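Probable tautomerase/dehalogenase AU4130 (Aspergillus fumigatus Af293, PDB 3C6V) is of unknown function but probably acts as a tautomerase or dehalogenase, working as a trimer. Local coordinates at residues E37-L42 and V62-Q67; A57-V62 and K150-E155; P113-E116 and D121-Y124. One frame throughout, in Å; residues are numbered along the deposited sequence.

Contact 1. Residues E37-L42 and V62-Q67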
loop_
_atom_site.group_PDB
_atom_site.type_symbol
_atom_site.label_atom_id
_atom_site.label_comp_id
_atom_site.label_asym_id
_atom_site.label_seq_id
_atom_site.Cartn_x
_atom_site.Cartn_y
_atom_site.Cartn_z
ATOM N N GLU B 37 20.055 -7.257 12.007
ATOM C CA GLU B 37 19.979 -6.798 13.383
ATOM C C GLU B 37 19.261 -5.450 13.503
ATOM O O GLU B 37 18.444 -5.230 14.394
ATOM C CB GLU B 37 21.378 -6.698 13.969
ATOM C CG GLU B 37 22.082 -8.036 14.082
ATOM C CD GLU B 37 22.478 -8.714 12.735
ATOM O OE1 GLU B 37 22.817 -8.046 11.710
ATOM O OE2 GLU B 37 22.453 -9.973 12.733
ATOM N N GLU B 38 19.569 -4.554 12.593
ATOM C CA GLU B 38 18.903 -3.253 12.576
ATOM C C GLU B 38 17.410 -3.364 12.270
ATOM O O GLU B 38 16.598 -2.658 12.885
ATOM C CB GLU B 38 19.587 -2.352 11.553
ATOM C CG GLU B 38 20.920 -1.838 12.067
ATOM C CD GLU B 38 21.819 -1.238 10.975
ATOM O OE1 GLU B 38 21.596 -1.439 9.766
ATOM O OE2 GLU B 38 22.789 -0.567 11.362
ATOM N N LYS B 39 17.034 -4.205 11.309
ATOM C CA LYS B 39 15.595 -4.426 11.007
ATOM C C LYS B 39 14.851 -4.865 12.279
ATOM O O LYS B 39 13.764 -4.370 12.601
ATOM C CB LYS B 39 15.436 -5.497 9.920
ATOM C CG LYS B 39 15.983 -5.067 8.566
ATOM C CD LYS B 39 15.914 -6.206 7.545
ATOM C CE LYS B 39 16.802 -5.920 6.346
ATOM N NZ LYS B 39 16.794 -7.133 5.460
ATOM N N SER B 40 15.452 -5.793 13.016
ATOM C CA SER B 40 14.828 -6.355 14.204
ATOM C C SER B 40 14.714 -5.307 15.302
ATOM O O SER B 40 13.665 -5.180 15.974
ATOM C CB SER B 40 15.650 -7.546 14.703
ATOM O OG SER B 40 15.157 -7.949 15.960
ATOM N N HIS B 41 15.786 -4.527 15.469
ATOM C CA HIS B 41 15.777 -3.464 16.471
ATOM C C HIS B 41 14.729 -2.384 16.132
ATOM O O HIS B 41 13.983 -1.931 17.021
ATOM C CB HIS B 41 17.183 -2.863 16.649
ATOM C CG HIS B 41 17.270 -1.858 17.763
ATOM N ND1 HIS B 41 17.592 -0.533 17.547
ATOM C CD2 HIS B 41 17.051 -1.978 19.095
ATOM C CE1 HIS B 41 17.570 0.118 18.697
ATOM N NE2 HIS B 41 17.251 -0.736 19.653
ATOM N N LEU B 42 14.647 -1.990 14.853
ATOM C CA LEU B 42 13.616 -1.039 14.442
ATOM C C LEU B 42 12.196 -1.555 14.730
ATOM O O LEU B 42 11.344 -0.814 15.260
ATOM C CB LEU B 42 13.791 -0.676 12.948
ATOM C CG LEU B 42 12.927 0.464 12.373
ATOM C CD1 LEU B 42 13.100 1.731 13.207
ATOM C CD2 LEU B 42 13.349 0.714 10.934
ATOM N N VAL B 62 5.392 -5.138 11.100
ATOM C CA VAL B 62 6.425 -4.390 10.414
ATOM C C VAL B 62 7.053 -5.332 9.407
ATOM O O VAL B 62 7.593 -6.399 9.803
ATOM C CB VAL B 62 7.519 -3.893 11.396
ATOM C CG1 VAL B 62 8.637 -3.149 10.619
ATOM C CG2 VAL B 62 6.939 -2.973 12.502
ATOM N N HIS B 63 6.936 -4.986 8.121
ATOM C CA HIS B 63 7.430 -5.863 7.059
ATOM C C HIS B 63 8.426 -5.089 6.196
ATOM O O HIS B 63 8.113 -3.996 5.720
ATOM C CB HIS B 63 6.291 -6.408 6.195
ATOM C CG HIS B 63 5.238 -7.153 6.978
ATOM N ND1 HIS B 63 5.407 -8.456 7.386
ATOM C CD2 HIS B 63 4.025 -6.771 7.437
ATOM C CE1 HIS B 63 4.344 -8.851 8.060
ATOM N NE2 HIS B 63 3.482 -7.851 8.103
ATOM N N PHE B 64 9.600 -5.667 6.009
ATOM C CA PHE B 64 10.676 -5.051 5.221
ATOM C C PHE B 64 10.721 -5.693 3.842
ATOM O O PHE B 64 10.571 -6.934 3.716
ATOM C CB PHE B 64 12.053 -5.306 5.904
ATOM C CG PHE B 64 12.240 -4.547 7.195
ATOM C CD1 PHE B 64 11.760 -5.068 8.393
ATOM C CD2 PHE B 64 12.871 -3.299 7.209
ATOM C CE1 PHE B 64 11.900 -4.369 9.600
ATOM C CE2 PHE B 64 13.053 -2.598 8.434
ATOM C CZ PHE B 64 12.567 -3.137 9.610
ATOM N N ILE B 65 10.929 -4.875 2.806
ATOM C CA ILE B 65 11.109 -5.408 1.441
ATOM C C ILE B 65 12.350 -4.803 0.820
ATOM O O ILE B 65 12.425 -3.570 0.600
ATOM C CB ILE B 65 9.883 -5.164 0.540
ATOM C CG1 ILE B 65 8.674 -6.012 1.035
ATOM C CG2 ILE B 65 10.239 -5.486 -0.919
ATOM C CD1 ILE B 65 7.393 -5.806 0.172
ATOM N N GLU B 66 13.356 -5.646 0.600
ATOM C CA GLU B 66 14.576 -5.155 -0.052
ATOM C C GLU B 66 14.312 -5.006 -1.550
ATOM O O GLU B 66 13.784 -5.921 -2.217
ATOM C CB GLU B 66 15.774 -6.059 0.220
ATOM C CG GLU B 66 17.090 -5.466 -0.304
ATOM C CD GLU B 66 18.296 -6.239 0.154
ATOM O OE1 GLU B 66 18.694 -6.096 1.327
ATOM O OE2 GLU B 66 18.868 -6.946 -0.683
ATOM N N GLN B 67 14.685 -3.844 -2.065
ATOM C CA GLN B 67 14.536 -3.499 -3.484
ATOM C C GLN B 67 15.895 -3.701 -4.161
ATOM O O GLN B 67 16.817 -2.957 -3.854
ATOM C CB GLN B 67 14.108 -2.023 -3.613
ATOM C CG GLN B 67 12.699 -1.711 -3.019
ATOM C CD GLN B 67 11.562 -2.075 -3.964
ATOM O OE1 GLN B 67 11.741 -2.197 -5.185
ATOM N NE2 GLN B 67 10.388 -2.197 -3.420
HETATM O O HOH W 1 19.143 -6.513 4.031
#
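K39 and L42 of helix 36-51 pack against the ring of F64 on strand 61-66, inside a beta-alpha-beta unit in which the helix links strand 24-29 to its parallel neighbour 61-66. K39 does most of the touching, through CB, CG and CD. Its CB stands over one face of the F64 ring, 3.8 Å from the centroid and 15° off the ring normal, a CH-pi contact displaced somewhat toward the rim. From there CG lies anti to the carbonyl carbon (chi1 -66°) and the rest of the chain is extended, a course that carries the methylenes across the ring toward its root. CG lies almost over the middle of the ring, 3.8 Å from F64 CD2, and CD, 4.0 Å from F64 CG, passes above the ring's root. Past the ring CE and NZ run on toward E66. The helix backbone joins in as well, since the carbonyl oxygen K39 O sits 3.4 Å from F64 CZ. L42 comes from another direction: its CD2 methyl meets the ring at the edge, near the ring plane, with F64 CZ 4.1 Å away. F64 is thus gripped over a face by a lysine chain and at its outer edge by a leucine, while L34 and I27 of the same chain and F73 of the second subunit also pack on it. V62 and H63 of the same strand continue the sheet as an antiparallel ladder into that subunit. No direct hydrogen bond crosses between the two segments. At the tip of the lysine, K39 NZ and E66 OE1 remain 4.7 Å apart, and a single water bridges them, accepting from K39 NZ at 2.8 Å and lying 2.8 Å from E66 OE1.

Contact 2. Residues A57-V62 and K150-E155; sequences AFYVQV and KVWVRE
F58 and Y59 converge on one atom of the W152 indole, CE3, from adjacent positions in a short 3-10 turn. The turn is closed by the backbone bond from V60 N to A57 O, and the two aromatic residues leave it with different first torsions. F58 holds CG between its backbone N and carbonyl carbon (chi1 81°), and its ring reaches CE3 of W152 with the CZ end, at 3.7 Å. In Y59, CG is instead anti to the carbonyl carbon (chi1 -76°), which brings the phenol's CD1 edge over the phenylalanine: Y59 CD1 sits 3.7 Å above one face of the F58 ring, off toward its rim, while F58 CZ lies at the edge of the tyrosine. The phenol then runs roughly at right angles to the W152 side chain, with Y59 OH 3.4 Å from W152 CE3. That CE3 atom lies at the edge of both smaller rings, near their planes. W152 reaches them with its six-membered ring, and its NE1 hydrogen-bonds to V159 O in the C-terminal tail, where F161 also meets the indole. P142 touches both Y59 and W152, and W134 packs edge-to-face with Y59. Beside the aromatic cluster a water joins the backbones, 3.2 Å from A57 N and 2.7 Å from V153 O. The arrangement is a small aromatic cluster that fastens the C-terminal helix 147-155 to the turn leading into strand 61-66, beyond the paired beta-alpha-beta units that make up the tautomerase fold.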
loop_
_atom_site.group_PDB
_atom_site.type_symbol
_atom_site.label_atom_id
_atom_site.label_comp_id
_atom_site.label_asym_id
_atom_site.label_seq_id
_atom_site.Cartn_x
_atom_site.Cartn_y
_atom_site.Cartn_z
ATOM N N ALA B 57 0.657 -5.788 21.895
ATOM C CA ALA B 57 1.887 -5.891 21.114
ATOM C C ALA B 57 1.679 -6.543 19.744
ATOM O O ALA B 57 2.220 -6.050 18.729
ATOM C CB ALA B 57 2.954 -6.620 21.894
ATOM N N PHE B 58 0.893 -7.623 19.703
ATOM C CA PHE B 58 0.739 -8.412 18.459
ATOM C C PHE B 58 0.013 -7.624 17.330
ATOM O O PHE B 58 0.011 -8.078 16.199
ATOM C CB PHE B 58 0.024 -9.770 18.725
ATOM C CG PHE B 58 -1.490 -9.672 18.821
ATOM C CD1 PHE B 58 -2.106 -9.238 19.991
ATOM C CD2 PHE B 58 -2.300 -10.040 17.732
ATOM C CE1 PHE B 58 -3.513 -9.138 20.075
ATOM C CE2 PHE B 58 -3.680 -9.940 17.804
ATOM C CZ PHE B 58 -4.292 -9.496 18.963
ATOM N N TYR B 59 -0.629 -6.482 17.624
ATOM C CA TYR B 59 -1.216 -5.672 16.534
ATOM C C TYR B 59 -0.122 -5.119 15.606
ATOM O O TYR B 59 -0.395 -4.797 14.446
ATOM C CB TYR B 59 -1.964 -4.437 17.072
ATOM C CG TYR B 59 -3.320 -4.633 17.704
ATOM C CD1 TYR B 59 -3.729 -5.879 18.191
ATOM C CD2 TYR B 59 -4.183 -3.546 17.851
ATOM C CE1 TYR B 59 -4.988 -6.033 18.805
ATOM C CE2 TYR B 59 -5.412 -3.679 18.466
ATOM C CZ TYR B 59 -5.811 -4.931 18.937
ATOM O OH TYR B 59 -7.018 -5.037 19.544
ATOM N N VAL B 60 1.076 -4.917 16.139
ATOM C CA VAL B 60 2.080 -4.140 15.400
ATOM C C VAL B 60 2.771 -5.051 14.405
ATOM O O VAL B 60 3.469 -5.962 14.800
ATOM C CB VAL B 60 3.103 -3.482 16.323
ATOM C CG1 VAL B 60 4.072 -2.622 15.503
ATOM C CG2 VAL B 60 2.414 -2.630 17.401
ATOM N N GLN B 61 2.542 -4.803 13.115
ATOM C CA GLN B 61 3.207 -5.547 12.038
ATOM C C GLN B 61 4.177 -4.637 11.308
ATOM O O GLN B 61 3.816 -3.499 10.934
ATOM C CB GLN B 61 2.185 -6.106 11.042
ATOM C CG GLN B 61 1.164 -7.075 11.720
ATOM C CD GLN B 61 0.683 -8.150 10.780
ATOM O OE1 GLN B 61 1.202 -8.293 9.672
ATOM N NE2 GLN B 61 -0.298 -8.938 11.220
ATOM N N VAL B 62 5.392 -5.138 11.100
ATOM C CA VAL B 62 6.425 -4.390 10.414
ATOM C C VAL B 62 7.053 -5.332 9.407
ATOM O O VAL B 62 7.593 -6.399 9.803
ATOM C CB VAL B 62 7.519 -3.893 11.396
ATOM C CG1 VAL B 62 8.637 -3.149 10.619
ATOM C CG2 VAL B 62 6.939 -2.973 12.502
ATOM N N LYS B 150 -8.377 -4.618 26.853
ATOM C CA LYS B 150 -7.476 -5.055 27.938
ATOM C C LYS B 150 -7.291 -6.568 27.960
ATOM O O LYS B 150 -6.210 -7.051 28.274
ATOM C CB LYS B 150 -7.963 -4.546 29.299
ATOM C CG LYS B 150 -8.008 -3.028 29.363
ATOM C CD LYS B 150 -7.889 -2.548 30.822
ATOM C CE LYS B 150 -8.234 -1.068 30.964
ATOM N NZ LYS B 150 -7.506 -0.214 29.953
ATOM N N VAL B 151 -8.334 -7.309 27.580
ATOM C CA VAL B 151 -8.236 -8.768 27.482
ATOM C C VAL B 151 -7.248 -9.166 26.371
ATOM O O VAL B 151 -6.394 -10.067 26.549
ATOM C CB VAL B 151 -9.618 -9.437 27.213
ATOM C CG1 VAL B 151 -9.444 -10.963 27.012
ATOM C CG2 VAL B 151 -10.605 -9.120 28.344
ATOM N N TRP B 152 -7.406 -8.527 25.209
ATOM C CA TRP B 152 -6.493 -8.777 24.099
ATOM C C TRP B 152 -5.045 -8.368 24.441
ATOM O O TRP B 152 -4.108 -9.001 23.990
ATOM C CB TRP B 152 -6.986 -8.072 22.834
ATOM C CG TRP B 152 -8.179 -8.738 22.193
ATOM C CD1 TRP B 152 -9.235 -9.379 22.819
ATOM C CD2 TRP B 152 -8.425 -8.826 20.795
ATOM N NE1 TRP B 152 -10.122 -9.856 21.872
ATOM C CE2 TRP B 152 -9.650 -9.526 20.623
ATOM C CE3 TRP B 152 -7.738 -8.364 19.667
ATOM C CZ2 TRP B 152 -10.189 -9.796 19.355
ATOM C CZ3 TRP B 152 -8.284 -8.636 18.382
ATOM C CH2 TRP B 152 -9.492 -9.324 18.246
ATOM N N VAL B 153 -4.869 -7.317 25.247
ATOM C CA VAL B 153 -3.530 -6.927 25.708
ATOM C C VAL B 153 -2.901 -8.063 26.545
ATOM O O VAL B 153 -1.770 -8.484 26.269
ATOM C CB VAL B 153 -3.565 -5.603 26.507
ATOM C CG1 VAL B 153 -2.223 -5.334 27.180
ATOM C CG2 VAL B 153 -3.918 -4.435 25.600
ATOM N N ARG B 154 -3.668 -8.560 27.534
ATOM C CA ARG B 154 -3.208 -9.554 28.518
ATOM C C ARG B 154 -2.856 -10.875 27.889
ATOM O O ARG B 154 -1.890 -11.533 28.296
ATOM C CB ARG B 154 -4.321 -9.894 29.528
ATOM C CG ARG B 154 -4.704 -8.821 30.457
ATOM C CD ARG B 154 -5.418 -9.447 31.623
ATOM N NE ARG B 154 -6.807 -9.857 31.374
ATOM C CZ ARG B 154 -7.865 -9.053 31.482
ATOM N NH1 ARG B 154 -7.719 -7.766 31.771
ATOM N NH2 ARG B 154 -9.082 -9.548 31.294
ATOM N N GLU B 155 -3.714 -11.294 26.962
ATOM C CA GLU B 155 -3.554 -12.556 26.244
ATOM C C GLU B 155 -2.632 -12.446 25.047
ATOM O O GLU B 155 -2.156 -13.468 24.550
ATOM C CB GLU B 155 -4.918 -13.078 25.776
ATOM C CG GLU B 155 -5.895 -13.358 26.896
ATOM C CD GLU B 155 -5.374 -14.415 27.907
ATOM O OE1 GLU B 155 -4.422 -15.182 27.595
ATOM O OE2 GLU B 155 -5.931 -14.460 29.017
HETATM O O HOH W 2 0.104 -7.397 24.651
#

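Contact 3. Residues P113-E116 and D121-Y124; sequences PMFE and DWEY
F115 on helix 97-115 and the start of strand 121-129 come close after a short connection, with the CA atoms of F115 and D121 7.4 Å apart, and the helix is kinked at P113, whose ring nitrogen makes no bond to the preceding turn. The segments meet mainly through two aromatic side chains. F115 presents an edge to a face of the W122 indole in an edge-to-face pair, the centroids of the phenyl ring and the five-membered ring being 4.8 Å apart and the planes inclined at 60°. The leading atom is F115 CD1, which stands off-centre above the indole and lies only 3.3 Å from W122 CG, a tight carbon-carbon approach. The root of the same side chain is used too: F115 CB lies over the six-membered ring, 4.0 Å from its centroid, as a CH-pi contact. The indole is therefore met over one face along its length, by the phenyl edge on one ring and by a methylene on the other. With CG between its backbone N and carbonyl carbon (chi1 74°), W122 turns the face of its indole to F115. E116 contributes more loosely, its extended chain bringing OE2 near the plane of the indole at its outer edge, 4.2 Å from W122 CH2. F115 is also packed against L42, L34 and V83. On the strand side, W122 N hydrogen-bonds to N137 OD1 of the third subunit, and E123 and Y124 continue the sheet into that subunit. With no hydrogen bond between the segments, the join rests on dispersion and on C-H groups directed at an aromatic face; the carboxylate beside the indole rim probably adds a slight electrostatic attraction to its C-H edge.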
loop_
_atom_site.group_PDB
_atom_site.type_symbol
_atom_site.label_atom_id
_atom_site.label_comp_id
_atom_site.label_asym_id
_atom_site.label_seq_id
_atom_site.Cartn_x
_atom_site.Cartn_y
_atom_site.Cartn_z
ATOM N N PRO B 113 17.725 8.693 14.711
ATOM C CA PRO B 113 19.025 8.173 15.181
ATOM C C PRO B 113 19.503 6.927 14.476
ATOM O O PRO B 113 20.718 6.664 14.484
ATOM C CB PRO B 113 18.788 7.841 16.682
ATOM C CG PRO B 113 17.524 8.553 17.039
ATOM C CD PRO B 113 16.721 8.726 15.798
HETATM N N MSE B 114 18.603 6.137 13.888
HETATM C CA MSE B 114 19.101 4.989 13.153
HETATM C C MSE B 114 19.653 5.362 11.775
HETATM O O MSE B 114 20.719 4.866 11.374
HETATM C CB MSE B 114 18.059 3.875 13.004
HETATM C CG MSE B 114 18.696 2.564 12.432
HETATM SE SE MSE B 114 17.333 1.231 12.269
HETATM C CE MSE B 114 17.505 0.520 14.096
ATOM N N PHE B 115 18.937 6.239 11.079
ATOM C CA PHE B 115 19.202 6.519 9.663
ATOM C C PHE B 115 20.249 7.607 9.447
ATOM O O PHE B 115 21.098 7.496 8.568
ATOM C CB PHE B 115 17.912 6.929 8.968
ATOM C CG PHE B 115 16.853 5.852 8.946
ATOM C CD1 PHE B 115 15.511 6.204 8.862
ATOM C CD2 PHE B 115 17.184 4.492 9.054
ATOM C CE1 PHE B 115 14.502 5.212 8.825
ATOM C CE2 PHE B 115 16.183 3.504 9.035
ATOM C CZ PHE B 115 14.835 3.873 8.909
ATOM N N GLU B 116 20.176 8.660 10.243
ATOM C CA GLU B 116 21.060 9.814 10.035
ATOM C C GLU B 116 22.572 9.440 10.060
ATOM O O GLU B 116 23.289 9.795 9.115
ATOM C CB GLU B 116 20.713 10.922 11.026
ATOM C CG GLU B 116 21.317 12.305 10.726
ATOM C CD GLU B 116 20.438 13.392 11.335
ATOM O OE1 GLU B 116 20.598 13.654 12.553
ATOM O OE2 GLU B 116 19.537 13.929 10.622
ATOM N N ASP B 121 18.800 8.365 3.198
ATOM C CA ASP B 121 17.675 9.262 2.922
ATOM C C ASP B 121 16.412 8.461 3.153
ATOM O O ASP B 121 16.256 7.369 2.603
ATOM C CB ASP B 121 17.693 9.821 1.475
ATOM C CG ASP B 121 18.840 10.792 1.246
ATOM O OD1 ASP B 121 19.248 11.509 2.193
ATOM O OD2 ASP B 121 19.342 10.843 0.117
ATOM N N TRP B 122 15.505 9.002 3.962
ATOM C CA TRP B 122 14.295 8.243 4.299
ATOM C C TRP B 122 13.057 9.109 4.183
ATOM O O TRP B 122 13.141 10.328 4.354
ATOM C CB TRP B 122 14.405 7.610 5.691
ATOM C CG TRP B 122 14.280 8.546 6.911
ATOM C CD1 TRP B 122 13.199 8.663 7.762
ATOM C CD2 TRP B 122 15.289 9.424 7.428
ATOM N NE1 TRP B 122 13.481 9.568 8.766
ATOM C CE2 TRP B 122 14.754 10.045 8.588
ATOM C CE3 TRP B 122 16.599 9.730 7.038
ATOM C CZ2 TRP B 122 15.481 10.986 9.344
ATOM C CZ3 TRP B 122 17.322 10.660 7.777
ATOM C CH2 TRP B 122 16.759 11.283 8.926
ATOM N N GLU B 123 11.923 8.475 3.872
ATOM C CA GLU B 123 10.649 9.177 3.781
ATOM C C GLU B 123 9.563 8.280 4.345
ATOM O O GLU B 123 9.542 7.060 4.071
ATOM C CB GLU B 123 10.308 9.489 2.325
ATOM C CG GLU B 123 8.948 10.174 2.142
ATOM C CD GLU B 123 8.533 10.301 0.675
ATOM O OE1 GLU B 123 8.254 9.268 0.023
ATOM O OE2 GLU B 123 8.476 11.440 0.180
ATOM N N TYR B 124 8.681 8.874 5.142
ATOM C CA TYR B 124 7.483 8.173 5.585
ATOM C C TYR B 124 6.233 8.999 5.314
ATOM O O TYR B 124 6.290 10.234 5.176
ATOM C CB TYR B 124 7.558 7.726 7.046
ATOM C CG TYR B 124 7.688 8.858 8.090
ATOM C CD1 TYR B 124 8.915 9.097 8.762
ATOM C CD2 TYR B 124 6.584 9.658 8.410
ATOM C CE1 TYR B 124 9.007 10.103 9.761
ATOM C CE2 TYR B 124 6.671 10.684 9.360
ATOM C CZ TYR B 124 7.885 10.887 10.040
ATOM O OH TYR B 124 7.941 11.879 11.007
#

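Contacts 1 and 3 pin the two crossover helices to the strands at the two edges of the chain's own sheet, and they touch: L42 CD2 lies 4.0 Å from F115 CZ, and the selenomethionine M114 packs on the helix of contact 1. Contact 2 shares V62 with contact 1, but its centre is about 20 Å from that of contact 1. All three centre on aromatic rings and are mainly buried, with K39 and F58 partly exposed in contacts 1 and 2 and E116 exposed at the edge of contact 3. Water bridges appear in contacts 1 and 2. Both touch the second subunit; contact 1, through Q67, also touches the third, which contact 3 meets.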